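Local coordinates for phosphopantothenoylcysteine decarboxylase (Cryptococcus neoformans, PDB 6EOA), which binds flavin mononucleotide and probably decarboxylates phosphopantothenoylcysteine in coenzyme A biosynthesis, at residues 48-60 with 77-90. Residues are numbered along the deposited sequence; the frame is centred on the assembly and turned at random.
Sequences IKAPDIVGALVKS and YSQEDVDNSVRSAL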
ATOM      1  N   ILE A  48      -9.113  -4.838  20.500  1.00 61.95           N
ATOM      2  CA  ILE A  48      -9.400  -5.754  21.598  1.00 62.18           C
ATOM      3  C   ILE A  48     -10.848  -5.582  22.080  1.00 64.04           C
ATOM      4  O   ILE A  48     -11.478  -6.531  22.553  1.00 64.88           O
ATOM      5  CB  ILE A  48      -8.413  -5.537  22.769  1.00 65.68           C
ATOM      6  CG1 ILE A  48      -7.004  -5.953  22.349  1.00 67.47           C
ATOM      7  CG2 ILE A  48      -8.830  -6.324  24.005  1.00 66.61           C
ATOM      8  CD1 ILE A  48      -6.013  -5.991  23.497  1.00 70.33           C
ATOM      9  N   LYS A  49     -11.379  -4.373  21.927  1.00 63.31           N
ATOM     10  CA  LYS A  49     -12.753  -4.084  22.332  1.00 64.20           C
ATOM     11  C   LYS A  49     -13.784  -4.373  21.237  1.00 62.66           C
ATOM     12  O   LYS A  49     -14.984  -4.196  21.449  1.00 65.92           O
ATOM     13  CB  LYS A  49     -12.873  -2.625  22.780  1.00 66.89           C
ATOM     14  CG  LYS A  49     -11.963  -2.277  23.942  1.00 71.49           C
ATOM     15  CD  LYS A  49     -12.274  -3.162  25.140  1.00 75.61           C
ATOM     16  CE  LYS A  49     -11.398  -2.822  26.330  1.00 79.37           C
ATOM     17  NZ  LYS A  49     -11.663  -3.738  27.471  1.00 82.08           N
ATOM     18  N   ALA A  50     -13.319  -4.810  20.071  1.00 58.83           N
ATOM     19  CA  ALA A  50     -14.226  -5.167  18.977  1.00 55.38           C
ATOM     20  C   ALA A  50     -15.213  -6.283  19.363  1.00 57.40           C
ATOM     21  O   ALA A  50     -16.395  -6.193  19.023  1.00 60.56           O
ATOM     22  CB  ALA A  50     -13.433  -5.565  17.729  1.00 51.88           C
ATOM     23  N   PRO A  51     -14.746  -7.336  20.072  1.00 55.11           N
ATOM     24  CA  PRO A  51     -15.722  -8.337  20.525  1.00 57.28           C
ATOM     25  C   PRO A  51     -16.793  -7.790  21.479  1.00 60.40           C
ATOM     26  O   PRO A  51     -17.926  -8.270  21.438  1.00 61.26           O
ATOM     27  CB  PRO A  51     -14.851  -9.372  21.240  1.00 57.50           C
ATOM     28  CG  PRO A  51     -13.534  -9.261  20.572  1.00 55.94           C
ATOM     29  CD  PRO A  51     -13.364  -7.799  20.311  1.00 55.00           C
ATOM     30  N   ASP A  52     -16.447  -6.813  22.315  1.00 61.61           N
ATOM     31  CA  ASP A  52     -17.423  -6.214  23.226  1.00 66.60           C
ATOM     32  C   ASP A  52     -18.495  -5.439  22.462  1.00 66.86           C
ATOM     33  O   ASP A  52     -19.668  -5.435  22.842  1.00 69.85           O
ATOM     34  CB  ASP A  52     -16.727  -5.293  24.228  1.00 72.10           C
ATOM     35  CG  ASP A  52     -15.776  -6.040  25.138  1.00 80.35           C
ATOM     36  OD1 ASP A  52     -16.252  -6.666  26.108  1.00 82.86           O
ATOM     37  OD2 ASP A  52     -14.553  -6.006  24.878  1.00 85.25           O
ATOM     38  N   ILE A  53     -18.081  -4.776  21.387  1.00 65.14           N
ATOM     39  CA  ILE A  53     -19.001  -4.033  20.535  1.00 63.60           C
ATOM     40  C   ILE A  53     -19.967  -4.984  19.833  1.00 62.60           C
ATOM     41  O   ILE A  53     -21.181  -4.773  19.845  1.00 65.53           O
ATOM     42  CB  ILE A  53     -18.240  -3.198  19.485  1.00 62.85           C
ATOM     43  CG1 ILE A  53     -17.469  -2.061  20.160  1.00 67.14           C
ATOM     44  CG2 ILE A  53     -19.194  -2.637  18.454  1.00 61.20           C
ATOM     45  CD1 ILE A  53     -16.574  -1.276  19.218  1.00 66.08           C
ATOM     46  N   VAL A  54     -19.418  -6.035  19.233  1.00 60.69           N
ATOM     47  CA  VAL A  54     -20.221  -7.022  18.523  1.00 60.44           C
ATOM     48  C   VAL A  54     -21.227  -7.683  19.462  1.00 63.97           C
ATOM     49  O   VAL A  54     -22.396  -7.854  19.112  1.00 64.99           O
ATOM     50  CB  VAL A  54     -19.336  -8.100  17.872  1.00 61.43           C
ATOM     51  CG1 VAL A  54     -20.193  -9.177  17.219  1.00 62.29           C
ATOM     52  CG2 VAL A  54     -18.400  -7.468  16.853  1.00 58.06           C
ATOM     53  N   GLY A  55     -20.768  -8.033  20.659  1.00 63.05           N
ATOM     54  CA  GLY A  55     -21.628  -8.637  21.657  1.00 65.46           C
ATOM     55  C   GLY A  55     -22.784  -7.728  22.019  1.00 68.31           C
ATOM     56  O   GLY A  55     -23.911  -8.189  22.196  1.00 69.48           O
ATOM     57  N   ALA A  56     -22.507  -6.430  22.113  1.00 70.36           N
ATOM     58  CA  ALA A  56     -23.533  -5.447  22.461  1.00 72.94           C
ATOM     59  C   ALA A  56     -24.523  -5.227  21.320  1.00 71.28           C
ATOM     60  O   ALA A  56     -25.713  -5.018  21.554  1.00 73.58           O
ATOM     61  CB  ALA A  56     -22.888  -4.125  22.853  1.00 71.89           C
ATOM     62  N   LEU A  57     -24.026  -5.261  20.087  1.00 65.98           N
ATOM     63  CA  LEU A  57     -24.880  -5.067  18.923  1.00 66.43           C
ATOM     64  C   LEU A  57     -25.772  -6.281  18.678  1.00 66.22           C
ATOM     65  O   LEU A  57     -26.930  -6.131  18.295  1.00 68.14           O
ATOM     66  CB  LEU A  57     -24.037  -4.763  17.681  1.00 64.61           C
ATOM     67  CG  LEU A  57     -23.301  -3.420  17.709  1.00 67.09           C
ATOM     68  CD1 LEU A  57     -22.597  -3.156  16.386  1.00 65.88           C
ATOM     69  CD2 LEU A  57     -24.263  -2.288  18.039  1.00 70.19           C
ATOM     70  N   VAL A  58     -25.235  -7.480  18.902  1.00 66.51           N
ATOM     71  CA  VAL A  58     -26.025  -8.705  18.780  1.00 67.59           C
ATOM     72  C   VAL A  58     -27.205  -8.687  19.750  1.00 69.91           C
ATOM     73  O   VAL A  58     -28.351  -8.920  19.358  1.00 68.45           O
ATOM     74  CB  VAL A  58     -25.179  -9.970  19.051  1.00 66.54           C
ATOM     75  CG1 VAL A  58     -26.082 -11.194  19.204  1.00 66.58           C
ATOM     76  CG2 VAL A  58     -24.157 -10.189  17.938  1.00 62.97           C
ATOM     77  N   LYS A  59     -26.913  -8.395  21.014  1.00 72.03           N
ATOM     78  CA  LYS A  59     -27.923  -8.383  22.067  1.00 76.58           C
ATOM     79  C   LYS A  59     -28.996  -7.329  21.809  1.00 78.25           C
ATOM     80  O   LYS A  59     -30.150  -7.503  22.202  1.00 79.82           O
ATOM     81  CB  LYS A  59     -27.269  -8.141  23.429  1.00 80.19           C
ATOM     82  CG  LYS A  59     -28.242  -8.130  24.603  1.00 86.84           C
ATOM     83  CD  LYS A  59     -27.714  -7.261  25.734  1.00 92.21           C
ATOM     84  CE  LYS A  59     -27.360  -5.871  25.220  1.00 94.95           C
ATOM     85  NZ  LYS A  59     -26.206  -5.271  25.947  1.00 94.50           N
ATOM     86  N   SER A  60     -28.608  -6.237  21.152  1.00 77.96           N
ATOM     87  CA  SER A  60     -29.552  -5.180  20.807  1.00 79.05           C
ATOM     88  C   SER A  60     -30.627  -5.740  19.880  1.00 79.46           C
ATOM     89  O   SER A  60     -30.314  -6.306  18.836  1.00 77.14           O
ATOM     90  CB  SER A  60     -28.829  -4.000  20.153  1.00 78.69           C
ATOM     91  OG  SER A  60     -29.610  -2.818  20.233  1.00 82.22           O
ATOM     92  N   TYR A  77      -7.613  -9.769  18.088  1.00 62.04           N
ATOM     93  CA  TYR A  77      -8.746 -10.594  18.507  1.00 58.60           C
ATOM     94  C   TYR A  77      -9.047 -11.692  17.491  1.00 60.16           C
ATOM     95  O   TYR A  77      -8.669 -11.596  16.322  1.00 58.01           O
ATOM     96  CB  TYR A  77      -9.992  -9.729  18.736  1.00 55.71           C
ATOM     97  CG  TYR A  77     -10.650  -9.213  17.472  1.00 56.14           C
ATOM     98  CD1 TYR A  77     -11.829  -9.778  16.995  1.00 54.66           C
ATOM     99  CD2 TYR A  77     -10.093  -8.163  16.755  1.00 56.64           C
ATOM    100  CE1 TYR A  77     -12.432  -9.307  15.837  1.00 50.55           C
ATOM    101  CE2 TYR A  77     -10.690  -7.685  15.601  1.00 49.74           C
ATOM    102  CZ  TYR A  77     -11.855  -8.262  15.148  1.00 50.11           C
ATOM    103  OH  TYR A  77     -12.447  -7.788  14.000  1.00 57.03           O
ATOM    104  N   SER A  78      -9.729 -12.734  17.950  1.00 60.88           N
ATOM    105  CA  SER A  78     -10.082 -13.867  17.103  1.00 59.97           C
ATOM    106  C   SER A  78     -11.594 -14.013  16.965  1.00 60.31           C
ATOM    107  O   SER A  78     -12.361 -13.312  17.629  1.00 62.09           O
ATOM    108  CB  SER A  78      -9.490 -15.156  17.669  1.00 61.04           C
ATOM    109  OG  SER A  78     -10.058 -15.448  18.934  1.00 64.84           O
ATOM    110  N   GLN A  79     -12.019 -14.931  16.105  1.00 61.12           N
ATOM    111  CA  GLN A  79     -13.437 -15.205  15.917  1.00 63.33           C
ATOM    112  C   GLN A  79     -14.047 -15.728  17.211  1.00 64.23           C
ATOM    113  O   GLN A  79     -15.200 -15.443  17.535  1.00 63.40           O
ATOM    114  CB  GLN A  79     -13.644 -16.214  14.785  1.00 64.72           C
ATOM    115  CG  GLN A  79     -15.078 -16.682  14.621  1.00 67.02           C
ATOM    116  CD  GLN A  79     -15.977 -15.599  14.068  1.00 68.77           C
ATOM    117  OE1 GLN A  79     -15.703 -15.031  13.010  1.00 70.18           O
ATOM    118  NE2 GLN A  79     -17.054 -15.302  14.783  1.00 67.48           N
ATOM    119  N   GLU A  80     -13.254 -16.482  17.960  1.00 67.22           N
ATOM    120  CA  GLU A  80     -13.756 -17.106  19.170  1.00 75.52           C
ATOM    121  C   GLU A  80     -13.886 -16.097  20.302  1.00 73.86           C
ATOM    122  O   GLU A  80     -14.723 -16.264  21.189  1.00 79.06           O
ATOM    123  CB  GLU A  80     -12.859 -18.271  19.582  1.00 83.33           C
ATOM    124  CG  GLU A  80     -13.648 -19.487  20.054  1.00 93.47           C
ATOM    125  CD  GLU A  80     -14.746 -19.887  19.076  1.00 98.85           C
ATOM    126  OE1 GLU A  80     -14.504 -19.868  17.847  1.00 99.05           O
ATOM    127  OE2 GLU A  80     -15.859 -20.212  19.542  1.00102.18           O
ATOM    128  N   ASP A  81     -13.069 -15.048  20.265  1.00 67.39           N
ATOM    129  CA  ASP A  81     -13.231 -13.933  21.193  1.00 64.87           C
ATOM    130  C   ASP A  81     -14.612 -13.321  20.998  1.00 62.69           C
ATOM    131  O   ASP A  81     -15.322 -13.041  21.965  1.00 61.27           O
ATOM    132  CB  ASP A  81     -12.143 -12.872  20.985  1.00 63.39           C
ATOM    133  CG  ASP A  81     -10.767 -13.346  21.423  1.00 65.35           C
ATOM    134  OD1 ASP A  81     -10.687 -14.213  22.320  1.00 65.09           O
ATOM    135  OD2 ASP A  81      -9.764 -12.854  20.864  1.00 66.91           O
ATOM    136  N   VAL A  82     -14.984 -13.119  19.737  1.00 62.23           N
ATOM    137  CA  VAL A  82     -16.303 -12.596  19.393  1.00 60.55           C
ATOM    138  C   VAL A  82     -17.406 -13.541  19.871  1.00 61.38           C
ATOM    139  O   VAL A  82     -18.372 -13.112  20.502  1.00 62.58           O
ATOM    140  CB  VAL A  82     -16.444 -12.374  17.874  1.00 59.16           C
ATOM    141  CG1 VAL A  82     -17.884 -12.036  17.518  1.00 58.13           C
ATOM    142  CG2 VAL A  82     -15.499 -11.279  17.402  1.00 56.30           C
ATOM    143  N   ASP A  83     -17.248 -14.829  19.577  1.00 61.27           N
ATOM    144  CA  ASP A  83     -18.218 -15.839  19.993  1.00 65.70           C
ATOM    145  C   ASP A  83     -18.363 -15.902  21.512  1.00 65.17           C
ATOM    146  O   ASP A  83     -19.482 -15.952  22.032  1.00 64.69           O
ATOM    147  CB  ASP A  83     -17.825 -17.211  19.448  1.00 69.54           C
ATOM    148  CG  ASP A  83     -18.094 -17.345  17.959  1.00 71.73           C
ATOM    149  OD1 ASP A  83     -18.334 -16.309  17.297  1.00 69.76           O
ATOM    150  OD2 ASP A  83     -18.066 -18.485  17.447  1.00 72.21           O
ATOM    151  N   ASN A  84     -17.235 -15.903  22.222  1.00 64.89           N
ATOM    152  CA  ASN A  84     -17.253 -15.845  23.684  1.00 67.67           C
ATOM    153  C   ASN A  84     -17.981 -14.596  24.161  1.00 65.75           C
ATOM    154  O   ASN A  84     -18.729 -14.627  25.137  1.00 66.15           O
ATOM    155  CB  ASN A  84     -15.832 -15.856  24.252  1.00 70.26           C
ATOM    156  CG  ASN A  84     -15.202 -17.234  24.234  1.00 74.34           C
ATOM    157  OD1 ASN A  84     -15.888 -18.242  24.074  1.00 79.10           O
ATOM    158  ND2 ASN A  84     -13.885 -17.282  24.404  1.00 74.48           N
ATOM    159  N   SER A  85     -17.761 -13.499  23.445  1.00 62.33           N
ATOM    160  CA  SER A  85     -18.332 -12.212  23.810  1.00 66.16           C
ATOM    161  C   SER A  85     -19.839 -12.170  23.553  1.00 66.46           C
ATOM    162  O   SER A  85     -20.585 -11.517  24.288  1.00 68.50           O
ATOM    163  CB  SER A  85     -17.625 -11.093  23.045  1.00 70.05           C
ATOM    164  OG  SER A  85     -18.005  -9.820  23.525  1.00 77.33           O
ATOM    165  N   VAL A  86     -20.284 -12.872  22.515  1.00 64.25           N
ATOM    166  CA  VAL A  86     -21.710 -12.968  22.220  1.00 62.96           C
ATOM    167  C   VAL A  86     -22.425 -13.782  23.300  1.00 67.69           C
ATOM    168  O   VAL A  86     -23.471 -13.370  23.813  1.00 72.13           O
ATOM    169  CB  VAL A  86     -21.959 -13.601  20.834  1.00 60.85           C
ATOM    170  CG1 VAL A  86     -23.426 -13.942  20.658  1.00 62.55           C
ATOM    171  CG2 VAL A  86     -21.486 -12.661  19.729  1.00 57.82           C
ATOM    172  N   ARG A  87     -21.854 -14.931  23.653  1.00 68.79           N
ATOM    173  CA  ARG A  87     -22.418 -15.769  24.709  1.00 72.12           C
ATOM    174  C   ARG A  87     -22.489 -15.024  26.033  1.00 75.30           C
ATOM    175  O   ARG A  87     -23.463 -15.144  26.775  1.00 76.15           O
ATOM    176  CB  ARG A  87     -21.598 -17.046  24.889  1.00 72.88           C
ATOM    177  CG  ARG A  87     -21.542 -17.936  23.669  1.00 73.25           C
ATOM    178  CD  ARG A  87     -20.769 -19.202  23.978  1.00 75.87           C
ATOM    179  NE  ARG A  87     -20.393 -19.900  22.758  1.00 81.66           N
ATOM    180  CZ  ARG A  87     -19.178 -19.861  22.225  1.00 81.02           C
ATOM    181  NH1 ARG A  87     -18.216 -19.160  22.813  1.00 78.93           N
ATOM    182  NH2 ARG A  87     -18.924 -20.524  21.108  1.00 81.60           N
ATOM    183  N   SER A  88     -21.442 -14.261  26.321  1.00 76.59           N
ATOM    184  CA  SER A  88     -21.376 -13.475  27.545  1.00 77.98           C
ATOM    185  C   SER A  88     -22.508 -12.455  27.606  1.00 77.78           C
ATOM    186  O   SER A  88     -23.148 -12.284  28.643  1.00 81.56           O
ATOM    187  CB  SER A  88     -20.022 -12.771  27.647  1.00 78.65           C
ATOM    188  OG  SER A  88     -19.957 -11.960  28.803  1.00 85.75           O
ATOM    189  N   ALA A  89     -22.756 -11.787  26.484  1.00 74.54           N
ATOM    190  CA  ALA A  89     -23.793 -10.764  26.409  1.00 72.56           C
ATOM    191  C   ALA A  89     -25.194 -11.374  26.393  1.00 76.99           C
ATOM    192  O   ALA A  89     -26.147 -10.758  26.868  1.00 80.28           O
ATOM    193  CB  ALA A  89     -23.584  -9.893  25.181  1.00 68.06           C
ATOM    194  N   LEU A  90     -25.315 -12.582  25.853  1.00 77.37           N
ATOM    195  CA  LEU A  90     -26.618 -13.236  25.741  1.00 78.03           C
ATOM    196  C   LEU A  90     -26.878 -14.227  26.873  1.00 81.92           C
ATOM    197  O   LEU A  90     -27.830 -15.007  26.812  1.00 82.55           O
ATOM    198  CB  LEU A  90     -26.741 -13.952  24.395  1.00 74.42           C
ATOM    199  CG  LEU A  90     -26.725 -13.065  23.149  1.00 73.25           C
ATOM    200  CD1 LEU A  90     -26.898 -13.908  21.897  1.00 71.32           C
ATOM    201  CD2 LEU A  90     -27.804 -12.000  23.240  1.00 73.47           C
TER
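Pro51, Tyr77 and Ser85 carry the contact in which helix 50-59 packs on helix 79-89 and on Tyr77 in the turn leading into it, on one side of the parallel sheet of this Rossmann-like flavoprotein fold; strand 63-69, which lies between them in sequence, is touched by Val54 and Tyr77. The axes run 8.0 Å apart at -43°, and the crossing illustrates a general principle, that a small residue lets two helix backbones approach: Gly55 CA comes within 4.4 Å of Val86 CA, while the methyl of Ala89 rests on the Gly55 carbonyl. Toward the sheet, Val54 CG1 meets Val82 CG1 at 3.7 Å, the two side chains crossing at about a right angle, and Val58 repeats the pattern against Val86 and Leu90. At the N-terminal end Pro51 CG touches Tyr77 CD1 at 4.0 Å and, alongside Asp81, its CB at 3.9 Å. The methyl of Ala50 sits over one face of the Tyr77 ring in a CH-pi contact, and the Tyr77 hydroxyl is hydrogen-bonded to Thr41. Ser78, the N-cap of helix 79-89, forms a capping box with Asp81. One polar bond crosses the interface: with its OG turned anti to the backbone N (chi1 -171°), Ser85 donates to Pro51 O at 2.6 Å. That oxygen already accepts the helical bond from Gly55 N, and Ser85 OG reaches it from the opposite face, 71° out of the carbonyl plane.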